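Local coordinates for protein afamin (Homo sapiens, PDB 6FAK) that carries hydrophobic molecules in body fluids, binding vitamin E and keeping lipidated Wnt proteins soluble and active, at residues Lys232-Ile235 with Ser236-Asp240; Ser261-Met264 with Asn265-Ser269; Leu344-Pro347 with Glu348-Ile352; Asp451-Ala454 with Asp455-Phe458; Arg468-Asn471 with Pro472-His476. All coordinates share one frame; numbering follows the deposited sequence.

Contact 1 (Lys232-Ile235 with Ser236-Asp240); sequences KELI and SLVED
Helix 231-250 brings L234 and V238 together one turn apart on its buried side, where CD1 of L234 lies 4.0 Å from CG2 of V238 and the two side chains cross obliquely. V238 holds CG1 anti to its own backbone nitrogen (chi1 164°), which turns the other methyl back over the preceding turn. That methyl, CG2, comes within 3.2 Å of L234 O, a snug fit beside a carbonyl already in use. The same oxygen accepts the backbone N-H of V238 at 2.8 Å, the shortest of the four i to i+4 bonds that join the two segments. The segments belong to the second albumin domain and to the region that forms the pocket for hydrophobic ligands, and each flank of the helix has its own neighbour. L234 and V238 pack against L222 of helix 216-225, while S236 and L237 turn to helix 253-268. On this second flank E233 bends forward along the helix, its chain bent at chi2 (62°), until OE2 is 4.2 Å from CB of S236. The carboxylate spends that oxygen on a hydrogen bond to H266 of the adjacent helix. The outer side is more open: I235 is partly exposed and E239 exposed, and CG of E239 lies 3.5 Å from I235 O, the oxygen that also takes the backbone N-H of E239.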
# COMPACT_ATOMS: atom_id res chain seq x y z
N LYS A 232 -11.97 7.86 25.82
CA LYS A 232 -13.32 7.65 25.32
C LYS A 232 -13.54 8.26 23.94
O LYS A 232 -14.18 7.63 23.09
CB LYS A 232 -14.36 8.16 26.33
CG LYS A 232 -14.50 7.22 27.49
CD LYS A 232 -15.53 7.72 28.53
CE LYS A 232 -16.99 7.87 28.06
NZ LYS A 232 -17.72 6.61 27.80
N GLU A 233 -13.04 9.47 23.71
CA GLU A 233 -13.15 10.14 22.42
C GLU A 233 -12.33 9.38 21.33
O GLU A 233 -12.81 9.23 20.23
CB GLU A 233 -12.66 11.58 22.50
CG GLU A 233 -13.00 12.42 21.29
CD GLU A 233 -14.51 12.54 21.07
OE1 GLU A 233 -15.21 13.09 21.95
OE2 GLU A 233 -15.00 12.08 20.01
N LEU A 234 -11.13 8.93 21.67
CA LEU A 234 -10.31 8.06 20.80
C LEU A 234 -11.06 6.78 20.39
O LEU A 234 -11.11 6.40 19.19
CB LEU A 234 -9.00 7.75 21.51
CG LEU A 234 -7.85 6.94 20.89
CD1 LEU A 234 -8.07 5.48 20.98
CD2 LEU A 234 -7.63 7.34 19.46
N ILE A 235 -11.66 6.10 21.36
CA ILE A 235 -12.42 4.88 21.04
C ILE A 235 -13.57 5.20 20.11
O ILE A 235 -13.78 4.51 19.13
CB ILE A 235 -12.89 4.09 22.28
CG1 ILE A 235 -11.69 3.52 23.02
CG2 ILE A 235 -13.89 3.00 21.92
CD1 ILE A 235 -10.76 2.65 22.22
N SER A 236 -14.24 6.31 20.34
CA SER A 236 -15.31 6.74 19.47
C SER A 236 -14.84 7.01 18.02
O SER A 236 -15.49 6.58 17.04
CB SER A 236 -15.99 7.98 20.07
OG SER A 236 -17.11 8.31 19.29
N LEU A 237 -13.67 7.64 17.90
CA LEU A 237 -13.07 7.95 16.61
C LEU A 237 -12.63 6.66 15.91
O LEU A 237 -12.82 6.51 14.70
CB LEU A 237 -11.90 8.90 16.79
CG LEU A 237 -11.15 9.43 15.59
CD1 LEU A 237 -12.11 10.13 14.62
CD2 LEU A 237 -10.03 10.35 16.02
N VAL A 238 -12.04 5.74 16.67
CA VAL A 238 -11.62 4.46 16.16
C VAL A 238 -12.80 3.68 15.56
O VAL A 238 -12.61 3.04 14.51
CB VAL A 238 -10.90 3.62 17.21
CG1 VAL A 238 -10.81 2.13 16.81
CG2 VAL A 238 -9.53 4.20 17.47
N GLU A 239 -13.97 3.74 16.19
CA GLU A 239 -15.19 3.15 15.62
C GLU A 239 -15.56 3.71 14.25
O GLU A 239 -15.87 2.93 13.33
CB GLU A 239 -16.40 3.27 16.58
CG GLU A 239 -16.27 2.40 17.80
CD GLU A 239 -16.96 1.06 17.63
OE1 GLU A 239 -16.98 0.51 16.50
OE2 GLU A 239 -17.51 0.56 18.63
N ASP A 240 -15.48 5.04 14.10
CA ASP A 240 -15.70 5.69 12.82
C ASP A 240 -14.65 5.29 11.77
O ASP A 240 -15.01 4.99 10.60
CB ASP A 240 -15.76 7.21 12.96
CG ASP A 240 -17.03 7.73 13.67
OD1 ASP A 240 -18.00 6.99 13.91
OD2 ASP A 240 -17.03 8.94 14.01

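Contact 2 (Ser261-Met264 with Asn265-Ser269); sequences SKVM and NHICS
N265, H266, I267 and C268 each give their backbone N-H to the carbonyl four residues back in S261, K262, V263 and M264, a run of straight bonds of which C268 N to M264 O is the shortest at 2.7 Å. Above this frame V263 and I267 lie side by side and point the same way, CG1 of V263 meeting CD1 of I267 at 4.0 Å. Extended at chi2 (172°), I267 puts the same CD1 4.4 Å from SD of M264, so one methyl touches both apolar neighbours. N265 folds its carboxamide over the first turn: CG is 3.2 Å from S261 O, and ND2 is 3.6 Å from OG of S261, a hydroxyl whose hydrogen-bond partner is T14. At the far end SG of C268 passes 3.5 Å from M264 O on its way to the disulfide with C282. C282 follows C281, which bonds to C292: the adjacent-cysteine double disulfide of the albumin family. The helix lies between two neighbours, V263 resting on N244 of helix 231-250, and M264 and C268 on I293 of helix 288-295.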
# COMPACT_ATOMS: atom_id res chain seq x y z
N SER A 261 -15.79 11.42 5.13
CA SER A 261 -16.31 12.71 5.56
C SER A 261 -16.77 12.70 7.04
O SER A 261 -16.47 13.61 7.80
CB SER A 261 -17.43 13.16 4.62
OG SER A 261 -18.08 14.27 5.18
N LYS A 262 -17.43 11.64 7.45
CA LYS A 262 -17.78 11.47 8.87
C LYS A 262 -16.55 11.51 9.80
O LYS A 262 -16.57 12.18 10.83
CB LYS A 262 -18.55 10.17 9.07
CG LYS A 262 -19.12 9.97 10.48
CD LYS A 262 -20.02 8.73 10.54
CE LYS A 262 -20.80 8.66 11.84
NZ LYS A 262 -21.49 7.34 12.04
N VAL A 263 -15.49 10.77 9.47
CA VAL A 263 -14.28 10.76 10.27
C VAL A 263 -13.68 12.21 10.39
O VAL A 263 -13.38 12.68 11.51
CB VAL A 263 -13.25 9.73 9.74
CG1 VAL A 263 -11.88 9.92 10.33
CG2 VAL A 263 -13.72 8.28 10.00
N MET A 264 -13.61 12.92 9.27
CA MET A 264 -13.00 14.25 9.25
C MET A 264 -13.84 15.25 10.04
O MET A 264 -13.30 16.04 10.84
CB MET A 264 -12.77 14.71 7.80
CG MET A 264 -11.86 13.78 7.02
SD MET A 264 -10.37 13.35 7.94
CE MET A 264 -9.63 12.13 6.88
N ASN A 265 -15.15 15.16 9.87
CA ASN A 265 -16.09 15.92 10.67
C ASN A 265 -16.00 15.60 12.17
O ASN A 265 -16.01 16.53 12.98
CB ASN A 265 -17.53 15.77 10.15
CG ASN A 265 -17.70 16.41 8.74
OD1 ASN A 265 -16.80 17.09 8.21
ND2 ASN A 265 -18.86 16.16 8.12
N HIS A 266 -15.93 14.32 12.53
CA HIS A 266 -15.66 13.91 13.94
C HIS A 266 -14.37 14.56 14.50
O HIS A 266 -14.38 15.20 15.55
CB HIS A 266 -15.58 12.39 14.04
CG HIS A 266 -15.59 11.85 15.43
ND1 HIS A 266 -16.12 10.61 15.72
CD2 HIS A 266 -15.17 12.35 16.61
CE1 HIS A 266 -16.02 10.37 17.01
NE2 HIS A 266 -15.45 11.42 17.58
N ILE A 267 -13.27 14.43 13.78
CA ILE A 267 -12.01 15.06 14.14
C ILE A 267 -12.19 16.59 14.28
O ILE A 267 -11.98 17.14 15.37
CB ILE A 267 -10.93 14.71 13.11
CG1 ILE A 267 -10.56 13.21 13.25
CG2 ILE A 267 -9.66 15.56 13.26
CD1 ILE A 267 -9.65 12.68 12.18
N CYS A 268 -12.61 17.25 13.20
CA CYS A 268 -12.80 18.72 13.18
C CYS A 268 -13.79 19.27 14.19
O CYS A 268 -13.49 20.28 14.82
CB CYS A 268 -13.20 19.19 11.78
SG CYS A 268 -11.80 19.15 10.70
N SER A 269 -14.93 18.62 14.37
CA SER A 269 -15.93 19.11 15.32
C SER A 269 -15.52 18.97 16.80
O SER A 269 -16.30 19.33 17.69
CB SER A 269 -17.32 18.51 15.06
OG SER A 269 -17.60 17.41 15.90

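Contact 3 (Leu344-Pro347 with Glu348-Ile352); sequences LSIP and ELLRI
L344 places one methyl against two residues of the following helix: its CD1 is 3.8 Å from CD2 of L349 and 3.9 Å from CD1 of I352, whose side chain it crosses at about a right angle. Y337 of helix 326-339 touches all three. On another flank I346 lays CG2 4.2 Å from CD1 of L350; both residues line the pocket occupied by a polyether. Further out, S345 is the N-cap of helix 346-363. With chi1 at 74° its hydroxyl sits between backbone N and carbonyl carbon, and OG accepts the N-H of E348 at 3.0 Å while also bonding to D451. R351 doubles back so that P347 O sits over one face of its guanidinium, toward the rim, with NH1 3.5 Å from CB of P347. Its NE and NH2 grip E348 side-on, both to OE1, which lies in the guanidinium plane; NH2 makes the shorter bond, 2.8 Å, on the anti side, and NE comes from above the carboxylate plane. OE1 also bonds to S387 and OE2 to T384, both on helix 376-417. Since R351 also forms a salt bridge with D451, this buried cation is flanked by two acids and probably stays charged.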
# COMPACT_ATOMS: atom_id res chain seq x y z
N LEU A 344 8.29 5.28 17.88
CA LEU A 344 8.14 3.86 17.50
C LEU A 344 7.27 3.70 16.28
O LEU A 344 6.33 4.50 16.03
CB LEU A 344 7.56 3.02 18.65
CG LEU A 344 8.40 2.98 19.94
CD1 LEU A 344 7.81 2.07 21.00
CD2 LEU A 344 9.86 2.62 19.68
N SER A 345 7.57 2.67 15.50
CA SER A 345 6.75 2.29 14.36
C SER A 345 5.43 1.65 14.82
O SER A 345 5.32 1.17 15.91
CB SER A 345 7.50 1.33 13.46
OG SER A 345 7.59 0.04 14.02
N ILE A 346 4.46 1.64 13.93
CA ILE A 346 3.20 0.98 14.20
C ILE A 346 3.39 -0.52 14.43
O ILE A 346 2.87 -1.02 15.41
CB ILE A 346 2.11 1.32 13.15
CG1 ILE A 346 1.92 2.85 12.99
CG2 ILE A 346 0.79 0.68 13.52
CD1 ILE A 346 1.60 3.63 14.26
N PRO A 347 4.17 -1.24 13.57
CA PRO A 347 4.43 -2.67 13.83
C PRO A 347 5.15 -2.95 15.19
O PRO A 347 4.80 -3.89 15.89
CB PRO A 347 5.29 -3.11 12.63
CG PRO A 347 5.04 -2.13 11.58
CD PRO A 347 4.61 -0.83 12.23
N GLU A 348 6.08 -2.05 15.57
CA GLU A 348 6.77 -2.15 16.84
C GLU A 348 5.75 -2.00 18.00
O GLU A 348 5.79 -2.75 18.92
CB GLU A 348 7.93 -1.16 17.00
CG GLU A 348 8.73 -1.42 18.31
CD GLU A 348 9.43 -2.80 18.34
OE1 GLU A 348 9.77 -3.34 17.26
OE2 GLU A 348 9.71 -3.32 19.45
N LEU A 349 4.86 -1.03 17.91
CA LEU A 349 3.83 -0.87 18.96
C LEU A 349 2.95 -2.12 19.08
O LEU A 349 2.64 -2.52 20.15
CB LEU A 349 2.98 0.33 18.70
CG LEU A 349 3.72 1.66 18.81
CD1 LEU A 349 2.92 2.76 18.18
CD2 LEU A 349 4.07 1.97 20.25
N LEU A 350 2.55 -2.70 17.94
CA LEU A 350 1.72 -3.89 17.98
C LEU A 350 2.47 -5.11 18.49
O LEU A 350 1.86 -5.94 19.13
CB LEU A 350 1.12 -4.20 16.60
CG LEU A 350 0.33 -2.99 16.06
CD1 LEU A 350 -0.10 -3.30 14.63
CD2 LEU A 350 -0.84 -2.65 16.94
N ARG A 351 3.78 -5.24 18.20
CA ARG A 351 4.58 -6.27 18.81
C ARG A 351 4.60 -6.14 20.37
O ARG A 351 4.44 -7.13 21.09
CB ARG A 351 6.02 -6.32 18.24
CG ARG A 351 6.05 -6.83 16.79
CD ARG A 351 7.48 -7.03 16.36
NE ARG A 351 8.14 -5.77 16.05
CZ ARG A 351 8.20 -5.16 14.87
NH1 ARG A 351 7.50 -5.61 13.84
NH2 ARG A 351 8.91 -4.06 14.73
N ILE A 352 4.76 -4.91 20.84
CA ILE A 352 4.74 -4.60 22.26
C ILE A 352 3.39 -4.97 22.90
O ILE A 352 3.36 -5.57 23.99
CB ILE A 352 5.20 -3.12 22.52
CG1 ILE A 352 6.70 -3.06 22.23
CG2 ILE A 352 4.88 -2.66 23.95
CD1 ILE A 352 7.25 -1.68 22.09

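Contact 4 (Asp451-Ala454 with Asp455-Phe458); sequences DNLA and DLVF
L456 and L453 meet on helix 446-462, in the third albumin repeat, where CD1 of L456 comes 4.0 Å from CD2 of L453 and the side chains run at a slant to one another. The helix is irregular here. D455 N bonds to D451 O in alpha-helical fashion, but V457 N turns to A454 O, three residues back, at 3.1 Å, and L456 N makes a weak bond to L453 O; the turn has a 3-10 character. The close-packed side is that of D451, A454 and D455, all buried. A water bridges the two carboxylates there, 2.6 Å from OD1 of D451 and 3.2 Å from OD1 of D455. It has more acceptors around it than protons, so these bonds are probably shared. OD1 of D451 stays 5.3 Å from OD1 of D455, and D451 has S345, R351 and R486 as further partners, which probably offsets the like charges. The side of N452, L453 and L456 is more open, each being partly exposed. N452, bonded through OD1 to I346, gives ND2 to a polyether in the adjoining pocket. One local fit is close: chi1 of -55° sets CG of L456 beside its own backbone N and 3.4 Å from N452 O, with S197 and H201 of helix 177-209 against the side chain. Cut back to alanine, L456 would lose CG and both methyls, which is likely to bare N452 O and open a gap beside L453. One turn short of the helix end, F458 stacks on F489, with CD2 of its ring 3.9 Å from A454 O.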
# COMPACT_ATOMS: atom_id res chain seq x y z
N ASP A 451 10.69 1.22 9.64
CA ASP A 451 9.95 0.01 9.98
C ASP A 451 8.52 0.13 9.44
O ASP A 451 7.97 -0.85 8.96
CB ASP A 451 10.04 -0.28 11.47
CG ASP A 451 9.58 -1.70 11.85
OD1 ASP A 451 9.96 -2.70 11.21
OD2 ASP A 451 8.81 -1.85 12.81
N ASN A 452 7.94 1.33 9.48
CA ASN A 452 6.61 1.59 8.93
C ASN A 452 6.57 1.31 7.41
O ASN A 452 5.66 0.63 6.91
CB ASN A 452 6.17 3.03 9.19
CG ASN A 452 5.57 3.26 10.60
OD1 ASN A 452 5.12 2.34 11.28
ND2 ASN A 452 5.56 4.52 11.03
N LEU A 453 7.53 1.88 6.68
CA LEU A 453 7.55 1.72 5.24
C LEU A 453 7.97 0.33 4.79
O LEU A 453 7.42 -0.17 3.83
CB LEU A 453 8.43 2.76 4.57
CG LEU A 453 7.91 4.20 4.57
CD1 LEU A 453 8.90 5.06 3.81
CD2 LEU A 453 6.55 4.32 3.93
N ALA A 454 8.94 -0.27 5.47
CA ALA A 454 9.32 -1.66 5.18
C ALA A 454 8.20 -2.67 5.36
O ALA A 454 8.06 -3.62 4.56
CB ALA A 454 10.51 -2.10 6.04
N ASP A 455 7.37 -2.46 6.38
CA ASP A 455 6.26 -3.35 6.65
C ASP A 455 5.22 -3.40 5.52
O ASP A 455 4.61 -4.45 5.23
CB ASP A 455 5.58 -2.96 7.96
CG ASP A 455 4.95 -4.16 8.66
OD1 ASP A 455 5.72 -5.04 9.18
OD2 ASP A 455 3.69 -4.23 8.69
N LEU A 456 5.06 -2.28 4.84
CA LEU A 456 4.17 -2.23 3.71
C LEU A 456 4.54 -3.14 2.56
O LEU A 456 3.69 -3.49 1.77
CB LEU A 456 4.05 -0.82 3.16
CG LEU A 456 3.64 0.30 4.14
CD1 LEU A 456 3.62 1.64 3.39
CD2 LEU A 456 2.37 -0.04 4.87
N VAL A 457 5.79 -3.44 2.40
CA VAL A 457 6.20 -4.36 1.33
C VAL A 457 5.50 -5.72 1.50
O VAL A 457 4.89 -6.23 0.56
CB VAL A 457 7.73 -4.55 1.34
CG1 VAL A 457 8.17 -5.56 0.29
CG2 VAL A 457 8.41 -3.21 1.07
N PHE A 458 5.56 -6.28 2.71
CA PHE A 458 5.03 -7.64 2.93
C PHE A 458 3.51 -7.63 2.90
O PHE A 458 2.87 -8.64 2.55
CB PHE A 458 5.71 -8.34 4.14
CG PHE A 458 7.22 -8.39 3.97
CD1 PHE A 458 7.79 -9.20 2.97
CD2 PHE A 458 8.05 -7.54 4.69
CE1 PHE A 458 9.19 -9.22 2.74
CE2 PHE A 458 9.44 -7.55 4.47
CZ PHE A 458 10.01 -8.38 3.50
O HOH W 1 8.06 -4.53 11.25

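Contact 5 (Arg468-Asn471 with Pro472-His476); sequences RTIN and PAVDH
N471 is the N-cap of helix 472-479, which follows the loop after helix 446-462 in the third albumin domain, and its side chain bends forward to take the N-H of V474: OD1 accepts V474 N at 3.0 Å in a nearly straight bond (172°). The turn is made by chi1 of 62°, which holds CG between the backbone N and the carbonyl carbon. The amide nitrogen donates instead, ND2 to Q420 and to the I417 carbonyl, so both ends of the carboxamide are used and its rotation is fixed. P472 follows as a first helical residue without an N-H to bond. V474 crosses the N471 side chain at about a right angle, CG2 lying 3.4 Å from OD1 of N471, and its other methyl, CG1, meets CD1 of I470 at 3.9 Å. D475 reaches back from the first turn to the incoming loop. Its OD1 accepts I470 N at 2.8 Å through the syn lone pair, while its own N-H goes to N471 O, also at 2.8 Å. Carboxylate and carbonyl are pressed close, CG of D475 being 3.0 Å from N471 O; the amino-terminal end of the helix would probably favour the negative charge here. Without this carboxylate, as with an alanine here, I470 N would probably be left without its acceptor and the loop less tied to the helix start. OD2 lies 3.3 Å from CA of T469. Finally, one water donates to both D475 OD1, at 2.7 Å, and R468 O.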
# COMPACT_ATOMS: atom_id res chain seq x y z
N ARG A 468 -2.75 -15.75 -0.82
CA ARG A 468 -1.94 -16.23 -1.93
C ARG A 468 -1.24 -17.52 -1.51
O ARG A 468 -1.08 -17.77 -0.32
CB ARG A 468 -0.92 -15.22 -2.33
CG ARG A 468 -1.54 -13.89 -2.68
CD ARG A 468 -0.44 -12.94 -3.06
NE ARG A 468 0.12 -13.26 -4.37
CZ ARG A 468 1.09 -12.56 -4.96
NH1 ARG A 468 1.71 -11.57 -4.30
NH2 ARG A 468 1.47 -12.86 -6.16
N THR A 469 -0.90 -18.36 -2.47
CA THR A 469 -0.20 -19.58 -2.18
C THR A 469 1.11 -19.47 -2.99
O THR A 469 1.15 -19.84 -4.17
CB THR A 469 -1.03 -20.86 -2.56
OG1 THR A 469 -1.51 -20.73 -3.89
CG2 THR A 469 -2.24 -21.04 -1.65
N ILE A 470 2.15 -18.98 -2.34
CA ILE A 470 3.44 -18.79 -2.96
C ILE A 470 4.35 -19.99 -2.74
O ILE A 470 4.68 -20.70 -3.69
CB ILE A 470 4.02 -17.47 -2.51
CG1 ILE A 470 3.04 -16.32 -2.96
CG2 ILE A 470 5.45 -17.30 -3.07
CD1 ILE A 470 3.31 -15.03 -2.25
N ASN A 471 4.73 -20.21 -1.50
CA ASN A 471 5.36 -21.44 -1.08
C ASN A 471 5.10 -21.56 0.41
O ASN A 471 4.69 -20.56 1.05
CB ASN A 471 6.87 -21.49 -1.47
CG ASN A 471 7.70 -20.40 -0.80
OD1 ASN A 471 7.69 -20.25 0.43
ND2 ASN A 471 8.47 -19.65 -1.62
N PRO A 472 5.31 -22.78 0.99
CA PRO A 472 4.82 -22.95 2.34
C PRO A 472 5.45 -22.02 3.37
O PRO A 472 4.73 -21.52 4.23
CB PRO A 472 5.09 -24.46 2.65
CG PRO A 472 5.24 -25.12 1.31
CD PRO A 472 5.77 -24.05 0.37
N ALA A 473 6.74 -21.71 3.25
CA ALA A 473 7.42 -20.85 4.22
C ALA A 473 6.93 -19.38 4.13
O ALA A 473 6.61 -18.76 5.13
CB ALA A 473 8.95 -20.92 4.03
N VAL A 474 6.80 -18.88 2.92
CA VAL A 474 6.23 -17.53 2.69
C VAL A 474 4.77 -17.45 3.17
O VAL A 474 4.37 -16.44 3.84
CB VAL A 474 6.31 -17.13 1.18
CG1 VAL A 474 5.49 -15.87 0.92
CG2 VAL A 474 7.73 -16.90 0.76
N ASP A 475 3.97 -18.48 2.84
CA ASP A 475 2.54 -18.51 3.19
C ASP A 475 2.38 -18.51 4.71
O ASP A 475 1.51 -17.79 5.24
CB ASP A 475 1.81 -19.71 2.61
CG ASP A 475 1.78 -19.71 1.08
OD1 ASP A 475 2.22 -18.70 0.45
OD2 ASP A 475 1.34 -20.74 0.52
N HIS A 476 3.27 -19.24 5.40
CA HIS A 476 3.30 -19.26 6.86
C HIS A 476 3.54 -17.81 7.37
O HIS A 476 2.83 -17.33 8.28
CB HIS A 476 4.38 -20.21 7.41
CG HIS A 476 4.45 -20.19 8.88
ND1 HIS A 476 3.52 -20.83 9.67
CD2 HIS A 476 5.22 -19.45 9.72
CE1 HIS A 476 3.75 -20.54 10.94
NE2 HIS A 476 4.77 -19.70 11.00
O HOH W 2 1.02 -16.31 0.82

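Contacts 1 and 2 lie on consecutive helices of the pocket region for hydrophobic ligands, their centres 11 Å apart, and the D240 carboxylate ties them through OD2 to ND1 of H266 at 2.6 Å. Contact 3 belongs to the same albumin repeat but is 20 Å, centre to centre, from contact 1. It instead faces contact 4 of the third repeat, 12 Å away between centres, where I346 N lies 2.8 Å from OD1 of N452, probably hydrogen-bonded. Residues from contacts 3 and 4 together line the site of a bound polyether, probably from crystallisation, at this interdomain seam. Contact 5 follows contact 4 along the chain without touching it, the nearest atoms being about 7 Å apart, and lies across the chain's centre from contact 2.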